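Light Chain (Clostridium botulinum, PDB 6BVD) acts as the zinc-dependent protease chain of a mosaic botulinum neurotoxin, probably cleaving a neuronal SNARE protein and so blocking neurotransmitter release. Local coordinates at residues 23-28 with 33-38; 44-49 with 137-142; 117-122 with 128-133; 172-175 with 181-184. One frame throughout, in Å; residues are numbered along the deposited sequence.

Contact 1 of 4, residues 23-28 with 33-38; sequences YIRPPY and NTYFKA
The ring of Tyr23 lies over the root of the Lys37 side chain, with Lys37 CB 4.0 Å from the ring centroid in a CH-pi contact over the face. CG of the lysine leaves anti to its backbone N (chi1 -164°), and Lys37 CB, CG and CD slant across the hydroxyl half of the ring before the straight chain leads the ammonium away. Lys37 NZ donates to a water that sits only weakly on Tyr23 OH, and is held further by the carbonyls of Tyr12 and Asp14.

On the same side of the hairpin a second CH-pi contact repeats the theme: Arg25 CB stands 3.8 Å from the centroid of the Tyr35 ring, while Lys142 makes a cation-pi contact with that ring. Beyond it, the Arg25 chain bends at chi3 (70°) and NH1 donates to Asn33 OD1 at 3.0 Å. The oxygen lies near the guanidinium plane, but the donor stands above the carbonyl plane of the amide.

Ile24 and Phe36 turn to the opposite side, where the contacts are apolar. Ile24 CD1 meets Ala38 CB at 3.7 Å, and Pro26, just past the strand, sets its CD against the edge of the Phe36 ring, 3.5 Å from CD2. The backbone bonds are Ile24 N to Phe36 O (2.8 Å) and Phe36 N to Ile24 O (2.9 Å). Ile24 and Phe36 thus form a hydrogen-bonded antiparallel pair and Tyr23 and Lys37 the non-hydrogen-bonded one beside it, as in a beta hairpin, here of strands 21-24 and 36-40 within the large mixed sheet of the protease.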
loop_
_atom_site.group_PDB
_atom_site.type_symbol
_atom_site.label_atom_id
_atom_site.label_comp_id
_atom_site.label_asym_id
_atom_site.label_seq_id
_atom_site.Cartn_x
_atom_site.Cartn_y
_atom_site.Cartn_z
ATOM N N TYR A 23 -18.377 -6.491 -19.778
ATOM C CA TYR A 23 -17.964 -6.166 -21.147
ATOM C C TYR A 23 -18.534 -4.837 -21.588
ATOM O O TYR A 23 -19.727 -4.568 -21.386
ATOM C CB TYR A 23 -18.375 -7.278 -22.120
ATOM C CG TYR A 23 -17.336 -8.382 -22.159
ATOM C CD1 TYR A 23 -16.402 -8.462 -23.192
ATOM C CD2 TYR A 23 -17.268 -9.325 -21.144
ATOM C CE1 TYR A 23 -15.438 -9.461 -23.213
ATOM C CE2 TYR A 23 -16.318 -10.323 -21.155
ATOM C CZ TYR A 23 -15.414 -10.394 -22.190
ATOM O OH TYR A 23 -14.482 -11.395 -22.176
ATOM N N ILE A 24 -17.722 -3.965 -22.184
ATOM C CA ILE A 24 -18.333 -2.719 -22.589
ATOM C C ILE A 24 -18.112 -2.449 -24.073
ATOM O O ILE A 24 -17.112 -2.851 -24.655
ATOM C CB ILE A 24 -17.829 -1.516 -21.770
ATOM C CG1 ILE A 24 -16.454 -1.079 -22.219
ATOM C CG2 ILE A 24 -17.821 -1.827 -20.307
ATOM C CD1 ILE A 24 -15.883 0.024 -21.318
ATOM N N ARG A 25 -19.075 -1.775 -24.674
ATOM C CA ARG A 25 -18.993 -1.359 -26.090
ATOM C C ARG A 25 -18.549 0.085 -26.088
ATOM O O ARG A 25 -19.366 0.960 -25.829
ATOM C CB ARG A 25 -20.348 -1.502 -26.794
ATOM C CG ARG A 25 -20.260 -1.300 -28.324
ATOM C CD ARG A 25 -21.664 -1.412 -28.998
ATOM N NE ARG A 25 -22.519 -0.264 -28.658
ATOM C CZ ARG A 25 -23.712 -0.045 -29.197
ATOM N NH1 ARG A 25 -24.160 -0.879 -30.109
ATOM N NH2 ARG A 25 -24.435 1.009 -28.843
ATOM N N PRO A 26 -17.252 0.346 -26.331
ATOM C CA PRO A 26 -16.813 1.724 -26.059
ATOM C C PRO A 26 -17.223 2.708 -27.175
ATOM O O PRO A 26 -17.663 2.281 -28.244
ATOM C CB PRO A 26 -15.269 1.585 -25.877
ATOM C CG PRO A 26 -14.893 0.280 -26.390
ATOM C CD PRO A 26 -16.139 -0.563 -26.638
ATOM N N PRO A 27 -17.148 4.028 -26.902
ATOM C CA PRO A 27 -17.563 5.005 -27.914
ATOM C C PRO A 27 -16.823 4.775 -29.235
ATOM O O PRO A 27 -15.629 4.421 -29.207
ATOM C CB PRO A 27 -17.210 6.371 -27.281
ATOM C CG PRO A 27 -16.399 6.052 -26.090
ATOM C CD PRO A 27 -16.711 4.670 -25.652
ATOM N N TYR A 28 -17.562 4.919 -30.333
ATOM C CA TYR A 28 -17.135 4.708 -31.726
ATOM C C TYR A 28 -17.178 3.215 -32.150
ATOM O O TYR A 28 -16.951 2.907 -33.328
ATOM C CB TYR A 28 -15.720 5.283 -31.978
ATOM C CG TYR A 28 -15.573 6.758 -31.656
ATOM C CD1 TYR A 28 -16.493 7.686 -32.112
ATOM C CD2 TYR A 28 -14.513 7.217 -30.860
ATOM C CE1 TYR A 28 -16.357 9.050 -31.815
ATOM C CE2 TYR A 28 -14.372 8.563 -30.548
ATOM C CZ TYR A 28 -15.304 9.476 -31.019
ATOM O OH TYR A 28 -15.169 10.818 -30.726
ATOM N N ASN A 33 -20.377 -3.020 -33.249
ATOM C CA ASN A 33 -20.858 -3.745 -32.056
ATOM C C ASN A 33 -19.771 -4.581 -31.359
ATOM O O ASN A 33 -19.999 -5.747 -31.001
ATOM C CB ASN A 33 -22.032 -4.665 -32.430
ATOM C CG ASN A 33 -23.324 -4.259 -31.773
ATOM O OD1 ASN A 33 -23.338 -3.664 -30.702
ATOM N ND2 ASN A 33 -24.445 -4.577 -32.436
ATOM N N THR A 34 -18.604 -3.983 -31.139
ATOM C CA THR A 34 -17.454 -4.672 -30.576
ATOM C C THR A 34 -17.404 -4.445 -29.067
ATOM O O THR A 34 -17.450 -3.299 -28.620
ATOM C CB THR A 34 -16.135 -4.133 -31.176
ATOM O OG1 THR A 34 -16.219 -4.105 -32.593
ATOM C CG2 THR A 34 -14.933 -4.953 -30.729
ATOM N N TYR A 35 -17.304 -5.520 -28.285
ATOM C CA TYR A 35 -17.248 -5.406 -26.815
ATOM C C TYR A 35 -15.876 -5.787 -26.299
ATOM O O TYR A 35 -15.208 -6.611 -26.885
ATOM C CB TYR A 35 -18.304 -6.294 -26.145
ATOM C CG TYR A 35 -19.724 -5.751 -26.240
ATOM C CD1 TYR A 35 -20.321 -5.118 -25.151
ATOM C CD2 TYR A 35 -20.454 -5.845 -27.422
ATOM C CE1 TYR A 35 -21.601 -4.620 -25.214
ATOM C CE2 TYR A 35 -21.751 -5.344 -27.497
ATOM C CZ TYR A 35 -22.321 -4.734 -26.400
ATOM O OH TYR A 35 -23.600 -4.228 -26.476
ATOM N N PHE A 36 -15.475 -5.169 -25.189
ATOM C CA PHE A 36 -14.174 -5.385 -24.570
ATOM C C PHE A 36 -14.356 -5.633 -23.080
ATOM O O PHE A 36 -15.134 -4.931 -22.428
ATOM C CB PHE A 36 -13.253 -4.161 -24.735
ATOM C CG PHE A 36 -12.898 -3.838 -26.171
ATOM C CD1 PHE A 36 -11.669 -4.206 -26.708
ATOM C CD2 PHE A 36 -13.765 -3.115 -26.944
ATOM C CE1 PHE A 36 -11.337 -3.890 -28.017
ATOM C CE2 PHE A 36 -13.450 -2.778 -28.267
ATOM C CZ PHE A 36 -12.244 -3.178 -28.816
ATOM N N LYS A 37 -13.596 -6.573 -22.539
ATOM C CA LYS A 37 -13.588 -6.816 -21.092
ATOM C C LYS A 37 -12.994 -5.589 -20.369
ATOM O O LYS A 37 -11.877 -5.143 -20.691
ATOM C CB LYS A 37 -12.802 -8.083 -20.771
ATOM C CG LYS A 37 -13.060 -8.612 -19.361
ATOM C CD LYS A 37 -12.309 -9.875 -19.081
ATOM C CE LYS A 37 -12.722 -10.469 -17.732
ATOM N NZ LYS A 37 -12.102 -11.789 -17.506
ATOM N N ALA A 38 -13.751 -5.031 -19.431
ATOM C CA ALA A 38 -13.364 -3.772 -18.751
ATOM C C ALA A 38 -13.445 -3.886 -17.235
ATOM O O ALA A 38 -14.223 -4.724 -16.692
ATOM C CB ALA A 38 -14.252 -2.620 -19.264
HETATM O O HOH W 1 -14.038 -13.173 -19.363
#

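Contact 2 of 4, residues 44-49 with 137-142; sequences NVWIIP and VSFNVK
Two first torsions of different kind bring these rings together: Phe139 CG sits between its backbone N and carbonyl carbon (chi1 45°), whereas Trp46 CG is anti to its carbonyl carbon (chi1 -68°). Both side chains set out toward each other's segment, and they bridge a gap that the backbones leave wide, since the nearest alpha carbons, Trp46 CA and Val141 CA, are 11.8 Å apart.

What touches is narrow. The tip of the phenyl ring, Phe139 CZ, approaches the pyrrole side of the indole and is 4.2 Å from both Trp46 CD1 and Trp46 NE1. The ring planes stand almost perpendicular, at 88°, giving an edge-to-face pair in which the phenyl supplies the edge and the five-membered ring the face. The centroids of the Trp46 five-membered ring and the Phe139 ring are 5.9 Å apart. No hydrogen bond links the two segments, and the contact presumably rests on dispersion and ring electrostatics.

Ile22, Ala38, Gln40 and Gln151 also pack on the indole; both aromatic residues are buried. Along the sheet, strands 21-24 and 36-40 lie between the two strands that carry the rings. Large side chains meeting across two intervening strands are consistent with a twisted, curved sheet; here they form part of the core against the mixed beta sheet of the clostridial neurotoxin zinc protease fold.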
loop_
_atom_site.group_PDB
_atom_site.type_symbol
_atom_site.label_atom_id
_atom_site.label_comp_id
_atom_site.label_asym_id
_atom_site.label_seq_id
_atom_site.Cartn_x
_atom_site.Cartn_y
_atom_site.Cartn_z
ATOM N N ASN A 44 -17.025 5.217 -11.807
ATOM C CA ASN A 44 -17.055 5.944 -13.072
ATOM C C ASN A 44 -15.746 5.902 -13.880
ATOM O O ASN A 44 -15.603 6.623 -14.845
ATOM C CB ASN A 44 -17.488 7.420 -12.873
ATOM C CG ASN A 44 -18.931 7.549 -12.376
ATOM O OD1 ASN A 44 -19.768 6.716 -12.708
ATOM N ND2 ASN A 44 -19.212 8.567 -11.550
ATOM N N VAL A 45 -14.804 5.063 -13.517
ATOM C CA VAL A 45 -13.560 4.973 -14.297
ATOM C C VAL A 45 -13.322 3.520 -14.675
ATOM O O VAL A 45 -13.218 2.624 -13.811
ATOM C CB VAL A 45 -12.311 5.521 -13.507
ATOM C CG1 VAL A 45 -11.080 5.505 -14.387
ATOM C CG2 VAL A 45 -12.561 6.925 -13.029
ATOM N N TRP A 46 -13.225 3.277 -15.974
ATOM C CA TRP A 46 -13.030 1.921 -16.481
ATOM C C TRP A 46 -11.697 1.805 -17.136
ATOM O O TRP A 46 -11.266 2.730 -17.838
ATOM C CB TRP A 46 -14.133 1.547 -17.517
ATOM C CG TRP A 46 -15.453 1.429 -16.858
ATOM C CD1 TRP A 46 -16.321 2.429 -16.604
ATOM C CD2 TRP A 46 -16.024 0.227 -16.298
ATOM N NE1 TRP A 46 -17.427 1.924 -15.928
ATOM C CE2 TRP A 46 -17.262 0.580 -15.728
ATOM C CE3 TRP A 46 -15.607 -1.110 -16.235
ATOM C CZ2 TRP A 46 -18.120 -0.374 -15.110
ATOM C CZ3 TRP A 46 -16.456 -2.065 -15.608
ATOM C CH2 TRP A 46 -17.686 -1.675 -15.046
ATOM N N ILE A 47 -11.054 0.665 -16.941
ATOM C CA ILE A 47 -9.836 0.357 -17.684
ATOM C C ILE A 47 -10.042 -0.777 -18.681
ATOM O O ILE A 47 -10.556 -1.852 -18.319
ATOM C CB ILE A 47 -8.682 -0.028 -16.727
ATOM C CG1 ILE A 47 -8.445 1.106 -15.733
ATOM C CG2 ILE A 47 -7.395 -0.412 -17.518
ATOM C CD1 ILE A 47 -7.467 0.786 -14.630
ATOM N N ILE A 48 -9.635 -0.539 -19.934
ATOM C CA ILE A 48 -9.510 -1.625 -20.889
ATOM C C ILE A 48 -8.029 -1.864 -21.182
ATOM O O ILE A 48 -7.410 -1.122 -21.946
ATOM C CB ILE A 48 -10.268 -1.339 -22.194
ATOM C CG1 ILE A 48 -11.751 -1.059 -21.891
ATOM C CG2 ILE A 48 -10.060 -2.506 -23.195
ATOM C CD1 ILE A 48 -12.571 -0.569 -23.092
ATOM N N PRO A 49 -7.452 -2.914 -20.579
ATOM C CA PRO A 49 -5.983 -3.043 -20.633
ATOM C C PRO A 49 -5.494 -3.654 -21.947
ATOM O O PRO A 49 -4.884 -4.715 -21.974
ATOM C CB PRO A 49 -5.678 -3.942 -19.444
ATOM C CG PRO A 49 -6.895 -4.880 -19.408
ATOM C CD PRO A 49 -8.079 -4.010 -19.809
ATOM N N VAL A 137 -22.279 10.426 -23.409
ATOM C CA VAL A 137 -22.688 10.315 -22.011
ATOM C C VAL A 137 -22.980 8.857 -21.557
ATOM O O VAL A 137 -22.897 8.562 -20.385
ATOM C CB VAL A 137 -23.941 11.189 -21.716
ATOM C CG1 VAL A 137 -23.579 12.657 -21.791
ATOM C CG2 VAL A 137 -25.134 10.844 -22.683
ATOM N N SER A 138 -23.264 7.936 -22.474
ATOM C CA SER A 138 -23.474 6.562 -22.043
ATOM C C SER A 138 -22.982 5.557 -23.078
ATOM O O SER A 138 -22.647 5.920 -24.208
ATOM C CB SER A 138 -24.967 6.356 -21.714
ATOM O OG SER A 138 -25.715 6.446 -22.898
ATOM N N PHE A 139 -22.863 4.294 -22.672
ATOM C CA PHE A 139 -22.449 3.216 -23.576
ATOM C C PHE A 139 -23.147 1.905 -23.236
ATOM O O PHE A 139 -23.585 1.704 -22.090
ATOM C CB PHE A 139 -20.926 3.008 -23.545
ATOM C CG PHE A 139 -20.338 3.000 -22.145
ATOM C CD1 PHE A 139 -20.341 1.844 -21.375
ATOM C CD2 PHE A 139 -19.769 4.163 -21.612
ATOM C CE1 PHE A 139 -19.805 1.814 -20.078
ATOM C CE2 PHE A 139 -19.227 4.159 -20.306
ATOM C CZ PHE A 139 -19.258 2.974 -19.530
ATOM N N ASN A 140 -23.238 1.013 -24.222
ATOM C CA ASN A 140 -23.721 -0.349 -23.948
ATOM C C ASN A 140 -22.750 -1.203 -23.141
ATOM O O ASN A 140 -21.541 -1.204 -23.390
ATOM C CB ASN A 140 -24.050 -1.093 -25.253
ATOM C CG ASN A 140 -25.369 -0.659 -25.851
ATOM O OD1 ASN A 140 -25.997 0.262 -25.341
ATOM N ND2 ASN A 140 -25.812 -1.338 -26.909
ATOM N N VAL A 141 -23.283 -1.965 -22.182
ATOM C CA VAL A 141 -22.482 -2.979 -21.504
ATOM C C VAL A 141 -23.217 -4.326 -21.526
ATOM O O VAL A 141 -24.453 -4.379 -21.522
ATOM C CB VAL A 141 -22.130 -2.620 -20.030
ATOM C CG1 VAL A 141 -21.627 -1.181 -19.918
ATOM C CG2 VAL A 141 -23.281 -2.857 -19.091
ATOM N N LYS A 142 -22.453 -5.402 -21.609
ATOM C CA LYS A 142 -23.032 -6.738 -21.665
ATOM C C LYS A 142 -22.799 -7.462 -20.331
ATOM O O LYS A 142 -21.654 -7.617 -19.869
ATOM C CB LYS A 142 -22.456 -7.506 -22.857
ATOM C CG LYS A 142 -23.043 -8.902 -23.070
ATOM C CD LYS A 142 -22.303 -9.635 -24.176
ATOM C CE LYS A 142 -22.600 -9.022 -25.549
ATOM N NZ LYS A 142 -21.751 -9.652 -26.620
#

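Contact 3 of 4, residues 117-122 with 128-133; sequences IPYLGN and EQFTTN
An inverse gamma turn centred on Leu120, in the loop that follows helix 104-115, is pinned here against strand 129-130 and the residues that follow it. The turn is closed by a weak bond from Gly121 N to Tyr119 O, and it presents Leu120 O to Thr131 N, which donates at 2.8 Å. That donor stands above the carbonyl plane, about 55° out of it, although the N-H itself points well at the oxygen.

Side chains flank this bond. Tyr119 CG is anti to its backbone N (chi1 -174°), which swings the phenol alongside the strand, where the edge of Phe130 meets its face in an offset edge-to-face pair with the planes at 71°. Phe130 CE1 reaches Tyr119 CZ at 3.8 Å. Leu120 packs on Phe130 and Thr132, its CB 3.9 Å from Phe130 CD1 and its CD1 4.0 Å from Thr132 CG2. Phe316 of helix 313-323 packs on both Leu120 and Phe130.

A water lies 2.8 Å from Tyr119 OH and within hydrogen-bonding distance of Gln129 O. The chemistry therefore implies a mainly apolar joint, held by one direct backbone bond just beyond the strand and by a water between Tyr119 and Gln129.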
loop_
_atom_site.group_PDB
_atom_site.type_symbol
_atom_site.label_atom_id
_atom_site.label_comp_id
_atom_site.label_asym_id
_atom_site.label_seq_id
_atom_site.Cartn_x
_atom_site.Cartn_y
_atom_site.Cartn_z
ATOM N N ILE A 117 -19.581 14.528 -13.295
ATOM C CA ILE A 117 -20.228 13.842 -14.416
ATOM C C ILE A 117 -20.619 14.810 -15.579
ATOM O O ILE A 117 -20.964 15.971 -15.367
ATOM C CB ILE A 117 -21.457 13.107 -13.924
ATOM C CG1 ILE A 117 -22.513 14.115 -13.509
ATOM C CG2 ILE A 117 -21.105 12.135 -12.737
ATOM C CD1 ILE A 117 -23.903 13.485 -13.389
ATOM N N PRO A 118 -20.564 14.344 -16.827
ATOM C CA PRO A 118 -20.970 15.231 -17.937
ATOM C C PRO A 118 -22.434 15.707 -17.873
ATOM O O PRO A 118 -23.268 14.991 -17.324
ATOM C CB PRO A 118 -20.768 14.358 -19.170
ATOM C CG PRO A 118 -19.760 13.383 -18.765
ATOM C CD PRO A 118 -20.009 13.075 -17.320
ATOM N N TYR A 119 -22.730 16.902 -18.376
ATOM C CA TYR A 119 -24.113 17.363 -18.495
ATOM C C TYR A 119 -24.837 16.449 -19.479
ATOM O O TYR A 119 -24.243 16.052 -20.476
ATOM C CB TYR A 119 -24.193 18.816 -18.973
ATOM C CG TYR A 119 -25.612 19.382 -18.980
ATOM C CD1 TYR A 119 -26.160 19.916 -17.829
ATOM C CD2 TYR A 119 -26.435 19.277 -20.111
ATOM C CE1 TYR A 119 -27.456 20.413 -17.807
ATOM C CE2 TYR A 119 -27.740 19.748 -20.081
ATOM C CZ TYR A 119 -28.244 20.318 -18.927
ATOM O OH TYR A 119 -29.530 20.819 -18.895
ATOM N N LEU A 120 -26.101 16.130 -19.183
ATOM C CA LEU A 120 -26.927 15.273 -20.072
ATOM C C LEU A 120 -27.506 16.110 -21.231
ATOM O O LEU A 120 -28.710 16.409 -21.308
ATOM C CB LEU A 120 -28.040 14.555 -19.266
ATOM C CG LEU A 120 -27.532 13.584 -18.178
ATOM C CD1 LEU A 120 -28.707 12.909 -17.377
ATOM C CD2 LEU A 120 -26.561 12.512 -18.695
ATOM N N GLY A 121 -26.622 16.559 -22.120
ATOM C CA GLY A 121 -27.077 17.329 -23.260
ATOM C C GLY A 121 -25.900 18.073 -23.840
ATOM O O GLY A 121 -24.830 18.124 -23.202
ATOM N N ASN A 122 -26.082 18.610 -25.039
ATOM C CA ASN A 122 -25.023 19.393 -25.666
ATOM C C ASN A 122 -25.606 20.396 -26.660
ATOM O O ASN A 122 -26.831 20.599 -26.701
ATOM C CB ASN A 122 -24.002 18.466 -26.327
ATOM C CG ASN A 122 -24.628 17.548 -27.393
ATOM O OD1 ASN A 122 -25.068 18.007 -28.429
ATOM N ND2 ASN A 122 -24.607 16.243 -27.146
ATOM N N GLU A 128 -34.935 21.341 -23.328
ATOM C CA GLU A 128 -35.923 20.875 -22.332
ATOM C C GLU A 128 -35.691 19.466 -21.819
ATOM O O GLU A 128 -36.395 18.976 -20.927
ATOM C CB GLU A 128 -37.346 20.939 -22.921
ATOM C CG GLU A 128 -37.749 22.299 -23.394
ATOM C CD GLU A 128 -37.170 22.653 -24.759
ATOM O OE1 GLU A 128 -36.623 21.754 -25.449
ATOM O OE2 GLU A 128 -37.217 23.851 -25.105
ATOM N N GLN A 129 -34.693 18.807 -22.370
ATOM C CA GLN A 129 -34.507 17.385 -22.156
ATOM C C GLN A 129 -33.148 17.071 -21.569
ATOM O O GLN A 129 -32.143 17.652 -21.998
ATOM C CB GLN A 129 -34.678 16.664 -23.485
ATOM C CG GLN A 129 -35.010 15.211 -23.396
ATOM C CD GLN A 129 -35.237 14.605 -24.764
ATOM O OE1 GLN A 129 -34.557 14.951 -25.728
ATOM N NE2 GLN A 129 -36.188 13.681 -24.852
ATOM N N PHE A 130 -33.130 16.209 -20.555
ATOM C CA PHE A 130 -31.905 15.513 -20.151
ATOM C C PHE A 130 -31.697 14.366 -21.135
ATOM O O PHE A 130 -32.488 13.408 -21.160
ATOM C CB PHE A 130 -31.983 14.967 -18.716
ATOM C CG PHE A 130 -31.613 15.975 -17.643
ATOM C CD1 PHE A 130 -30.774 17.054 -17.924
ATOM C CD2 PHE A 130 -32.142 15.854 -16.362
ATOM C CE1 PHE A 130 -30.468 17.999 -16.915
ATOM C CE2 PHE A 130 -31.838 16.771 -15.359
ATOM C CZ PHE A 130 -30.988 17.844 -15.633
ATOM N N THR A 131 -30.661 14.470 -21.966
ATOM C CA THR A 131 -30.402 13.485 -23.007
ATOM C C THR A 131 -29.301 12.472 -22.629
ATOM O O THR A 131 -28.125 12.821 -22.420
ATOM C CB THR A 131 -30.049 14.198 -24.315
ATOM O OG1 THR A 131 -31.168 14.999 -24.696
ATOM C CG2 THR A 131 -29.748 13.212 -25.402
ATOM N N THR A 132 -29.702 11.207 -22.553
ATOM C CA THR A 132 -28.827 10.139 -22.125
ATOM C C THR A 132 -28.427 9.226 -23.281
ATOM O O THR A 132 -27.518 8.443 -23.154
ATOM C CB THR A 132 -29.489 9.251 -21.050
ATOM O OG1 THR A 132 -30.602 8.570 -21.634
ATOM C CG2 THR A 132 -29.951 10.081 -19.885
ATOM N N ASN A 133 -29.093 9.311 -24.419
ATOM C CA ASN A 133 -28.948 8.225 -25.377
ATOM C C ASN A 133 -28.010 8.541 -26.530
ATOM O O ASN A 133 -28.401 8.474 -27.707
ATOM C CB ASN A 133 -30.323 7.823 -25.933
ATOM C CG ASN A 133 -31.064 8.991 -26.538
ATOM O OD1 ASN A 133 -30.801 10.154 -26.225
ATOM N ND2 ASN A 133 -31.991 8.689 -27.434
HETATM O O HOH W 2 -30.750 20.319 -21.334
#

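Contact 4 of 4, residues 172-175 with 181-184; sequences IIYS and EATP
The backbones of Tyr174 and Ala182 form the tight part of this contact, joined by a reciprocal pair of hydrogen bonds. Ala182 N donates to Tyr174 O at 2.8 Å, almost perfectly straight at 178° and in the carbonyl plane; the return bond, from Tyr174 N to Ala182 O, is 3.0 Å long. Ala182 O also receives a CA-H...O contact from Ile173. On one side of this pairing Ala182 CB lies 4.1 Å from Tyr174 CB and near the plane of the tyrosine ring, at its edge, and Tyr124 packs on the buried methyl group.

The looser part is on the side of the exposed Glu181. Ile173 CG2, set anti to the backbone N, comes within 3.8 Å of Glu181 CG, and the extended glutamate lies across Ile173, its OE1 still 3.9 Å from Ile173 CD1. Ile173 lies side by side with Thr183, both pointing the same way, and Ile173 CG1 meets Thr183 CG2 at 4.0 Å. These contacts are mostly apolar and modest, with no side-chain hydrogen bond across the two segments.

Outside the pair, Tyr28 OH bonds to Ile173 N and Arg135 to Ile173 O, tying Ile173 to the loops that carry Tyr28 and Arg135. Two residues exchanging both backbone bonds, with no further pairs, make an isolated antiparallel beta bridge, here within the long connection between strands 168-171 and 193-196, where it closes a short loop.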
loop_
_atom_site.group_PDB
_atom_site.type_symbol
_atom_site.label_atom_id
_atom_site.label_comp_id
_atom_site.label_asym_id
_atom_site.label_seq_id
_atom_site.Cartn_x
_atom_site.Cartn_y
_atom_site.Cartn_z
ATOM N N ILE A 172 -15.131 12.923 -26.420
ATOM C CA ILE A 172 -15.975 12.210 -27.385
ATOM C C ILE A 172 -16.858 13.159 -28.188
ATOM O O ILE A 172 -17.351 14.167 -27.662
ATOM C CB ILE A 172 -16.849 11.152 -26.669
ATOM C CG1 ILE A 172 -15.968 10.173 -25.855
ATOM C CG2 ILE A 172 -17.741 10.411 -27.707
ATOM C CD1 ILE A 172 -14.962 9.365 -26.699
ATOM N N ILE A 173 -17.036 12.846 -29.479
ATOM C CA ILE A 173 -17.812 13.636 -30.409
ATOM C C ILE A 173 -19.230 13.077 -30.650
ATOM O O ILE A 173 -19.393 11.879 -30.816
ATOM C CB ILE A 173 -17.057 13.725 -31.752
ATOM C CG1 ILE A 173 -15.772 14.523 -31.567
ATOM C CG2 ILE A 173 -17.953 14.305 -32.859
ATOM C CD1 ILE A 173 -14.744 14.263 -32.651
ATOM N N TYR A 174 -20.232 13.960 -30.659
ATOM C CA TYR A 174 -21.618 13.602 -31.000
ATOM C C TYR A 174 -21.920 14.023 -32.439
ATOM O O TYR A 174 -21.591 15.138 -32.846
ATOM C CB TYR A 174 -22.607 14.266 -30.016
ATOM C CG TYR A 174 -24.081 14.077 -30.303
ATOM C CD1 TYR A 174 -24.634 12.803 -30.418
ATOM C CD2 TYR A 174 -24.938 15.173 -30.413
ATOM C CE1 TYR A 174 -25.991 12.626 -30.675
ATOM C CE2 TYR A 174 -26.308 15.004 -30.655
ATOM C CZ TYR A 174 -26.827 13.727 -30.792
ATOM O OH TYR A 174 -28.178 13.532 -31.047
ATOM N N SER A 175 -22.512 13.120 -33.214
ATOM C CA SER A 175 -22.949 13.465 -34.543
ATOM C C SER A 175 -24.378 13.011 -34.775
ATOM O O SER A 175 -24.589 11.885 -35.208
ATOM C CB SER A 175 -22.051 12.871 -35.609
ATOM O OG SER A 175 -22.533 13.320 -36.879
ATOM N N GLU A 181 -20.724 17.766 -36.105
ATOM C CA GLU A 181 -19.902 17.323 -34.974
ATOM C C GLU A 181 -19.992 18.268 -33.785
ATOM O O GLU A 181 -19.692 19.458 -33.882
ATOM C CB GLU A 181 -18.442 17.144 -35.400
ATOM C CG GLU A 181 -18.235 15.943 -36.284
ATOM C CD GLU A 181 -16.773 15.613 -36.533
ATOM O OE1 GLU A 181 -15.903 16.143 -35.816
ATOM O OE2 GLU A 181 -16.497 14.825 -37.465
ATOM N N ALA A 182 -20.499 17.732 -32.684
ATOM C CA ALA A 182 -20.522 18.447 -31.426
ATOM C C ALA A 182 -19.373 17.945 -30.563
ATOM O O ALA A 182 -19.087 16.730 -30.517
ATOM C CB ALA A 182 -21.847 18.255 -30.719
ATOM N N THR A 183 -18.715 18.872 -29.873
ATOM C CA THR A 183 -17.655 18.505 -28.930
ATOM C C THR A 183 -17.982 19.051 -27.543
ATOM O O THR A 183 -17.422 20.054 -27.112
ATOM C CB THR A 183 -16.278 19.054 -29.402
ATOM O OG1 THR A 183 -16.385 20.464 -29.574
ATOM C CG2 THR A 183 -15.911 18.440 -30.720
ATOM N N PRO A 184 -18.919 18.393 -26.834
ATOM C CA PRO A 184 -19.397 18.980 -25.586
ATOM C C PRO A 184 -18.318 19.144 -24.518
ATOM O O PRO A 184 -18.522 19.984 -23.666
ATOM C CB PRO A 184 -20.489 17.992 -25.095
ATOM C CG PRO A 184 -20.361 16.769 -26.029
ATOM C CD PRO A 184 -19.739 17.257 -27.292
#

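From the N terminus, contact 1 comes first and closes the loop between strands 21-24 and 36-40. The chain continues directly into strand 45-48, where contact 2 opens a loop of 87 residues that ends at strand 138-142. Contact 3 falls within this span and draws together the loop after helix 104-115 and strand 129-130. Contact 4 follows in series, closing a five-residue loop between its segments. Contacts 1 and 2 share one sheet and touch through Arg25 N and Asn140 O. Thr132 O bonds to Ser138 OG, joining contacts 3 and 2, while Asn122 packs against Tyr174 and Tyr28 bonds to Ile173, linking contact 4 to contacts 3 and 1.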